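Local coordinates for TOG array regulator of axonemal microtubules protein 1 (Mus musculus, PDB 5DN7) that binds microtubules and promotes their polymerization through HEAT-repeat TOG domains, supporting ciliogenesis and the control of cilium length, at residues 194-197 with 198-201. Numbering follows the deposited sequence.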
loop_
_atom_site.group_PDB
_atom_site.type_symbol
_atom_site.label_atom_id
_atom_site.label_comp_id
_atom_site.label_asym_id
_atom_site.label_seq_id
_atom_site.Cartn_x
_atom_site.Cartn_y
_atom_site.Cartn_z
ATOM N N SER A 194 -8.270 5.337 -17.550
ATOM C CA SER A 194 -9.374 4.790 -18.332
ATOM C C SER A 194 -10.492 4.281 -17.427
ATOM O O SER A 194 -11.655 4.212 -17.835
ATOM C CB SER A 194 -8.888 3.644 -19.228
ATOM O OG SER A 194 -8.452 2.539 -18.446
ATOM N N LYS A 195 -10.135 3.921 -16.196
ATOM C CA LYS A 195 -11.093 3.313 -15.285
ATOM C C LYS A 195 -11.673 4.302 -14.272
ATOM O O LYS A 195 -10.953 4.968 -13.524
ATOM C CB LYS A 195 -10.449 2.128 -14.560
ATOM C CG LYS A 195 -9.874 1.085 -15.505
ATOM C CD LYS A 195 -10.949 0.526 -16.415
ATOM C CE LYS A 195 -11.999 -0.149 -15.583
ATOM N NZ LYS A 195 -13.251 -0.343 -16.354
ATOM N N ARG A 196 -12.997 4.350 -14.241
ATOM C CA ARG A 196 -13.737 5.295 -13.423
ATOM C C ARG A 196 -13.323 5.303 -11.947
ATOM O O ARG A 196 -13.203 6.360 -11.358
ATOM C CB ARG A 196 -15.243 5.011 -13.541
ATOM C CG ARG A 196 -16.089 5.961 -12.719
ATOM C CD ARG A 196 -17.538 6.018 -13.173
ATOM N NE ARG A 196 -18.192 4.717 -13.123
ATOM C CZ ARG A 196 -18.514 4.073 -12.004
ATOM N NH1 ARG A 196 -18.228 4.592 -10.816
ATOM N NH2 ARG A 196 -19.114 2.893 -12.075
ATOM N N ARG A 197 -13.094 4.131 -11.368
ATOM C CA ARG A 197 -12.740 3.994 -9.955
ATOM C C ARG A 197 -11.397 4.622 -9.601
ATOM O O ARG A 197 -11.185 5.136 -8.478
ATOM C CB ARG A 197 -12.718 2.516 -9.572
ATOM C CG ARG A 197 -14.090 1.943 -9.320
ATOM C CD ARG A 197 -14.127 0.430 -9.505
ATOM N NE ARG A 197 -15.491 -0.054 -9.352
ATOM C CZ ARG A 197 -15.881 -1.303 -9.582
ATOM N NH1 ARG A 197 -15.005 -2.223 -9.982
ATOM N NH2 ARG A 197 -17.157 -1.627 -9.407
ATOM N N VAL A 198 -10.485 4.568 -10.564
ATOM C CA VAL A 198 -9.173 5.140 -10.360
ATOM C C VAL A 198 -9.337 6.645 -10.372
ATOM O O VAL A 198 -8.795 7.327 -9.523
ATOM C CB VAL A 198 -8.187 4.647 -11.414
ATOM C CG1 VAL A 198 -6.796 5.231 -11.188
ATOM C CG2 VAL A 198 -8.156 3.123 -11.372
ATOM N N ARG A 199 -10.144 7.152 -11.293
ATOM C CA ARG A 199 -10.393 8.592 -11.391
ATOM C C ARG A 199 -11.093 9.124 -10.129
ATOM O O ARG A 199 -10.753 10.194 -9.626
ATOM C CB ARG A 199 -11.220 8.914 -12.651
ATOM C CG ARG A 199 -10.527 8.570 -13.958
ATOM C CD ARG A 199 -11.239 9.186 -15.175
ATOM N NE ARG A 199 -12.660 8.839 -15.268
ATOM C CZ ARG A 199 -13.148 7.819 -15.973
ATOM N NH1 ARG A 199 -12.339 7.017 -16.655
ATOM N NH2 ARG A 199 -14.457 7.590 -15.996
ATOM N N GLN A 200 -12.067 8.367 -9.632
ATOM C CA GLN A 200 -12.783 8.739 -8.415
ATOM C C GLN A 200 -11.838 8.771 -7.218
ATOM O O GLN A 200 -11.910 9.671 -6.380
ATOM C CB GLN A 200 -13.935 7.767 -8.151
ATOM C CG GLN A 200 -15.115 7.933 -9.094
ATOM C CD GLN A 200 -16.219 6.928 -8.827
ATOM O OE1 GLN A 200 -17.402 7.232 -8.984
ATOM N NE2 GLN A 200 -15.838 5.723 -8.422
ATOM N N ALA A 201 -10.948 7.786 -7.151
ATOM C CA ALA A 201 -9.918 7.739 -6.111
ATOM C C ALA A 201 -9.015 8.962 -6.195
ATOM O O ALA A 201 -8.714 9.592 -5.172
ATOM C CB ALA A 201 -9.101 6.469 -6.217
#
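With CG anti to its carbonyl carbon (chi1 -63°) and a bend at chi3, R199 folds its guanidinium back over the backbone of R196, while R196, whose CG is anti to the backbone N, sends its own chain alongside Q200. Both pairings lie in the first turn of helix 196-213, within a predicted HEAT repeat of the TOG2 solenoid, and illustrate how a helix start can be tied by one side chain that folds back onto preceding carbonyls and another that pairs with the residue four positions on. K195 occupies the N-cap position; its carbonyl O accepts the R199 N at 3.2 Å and, weakly, the V198 N. The same ladder continues with Q200 N to R196 O, 2.9 Å, and A201 N to R197 O.

One face of the R199 guanidinium rests on R196 CA, 3.5 Å from NH2, and its NH1 bonds weakly at the edge to S194 O at 3.1 Å. The same NH1 also bonds D193 O, so one nitrogen links two successive carbonyls ahead of the helix. Replacing R199 by alanine would take away this bridge and is likely to leave the D193 and S194 carbonyls without their guanidinium donor, and R196 CA without the flat group packed over it. The two arginine chains cross at about a right angle, and R196 NE stays 5.5 Å from R199 NH2, a spacing that probably limits the repulsion of their like charges. Beside them, the amide of Q200 stands 79° from the R196 guanidinium plane, and its OE1 meets the guanidinium edge through a weak hydrogen bond from R196 NH1, 3.3 Å long.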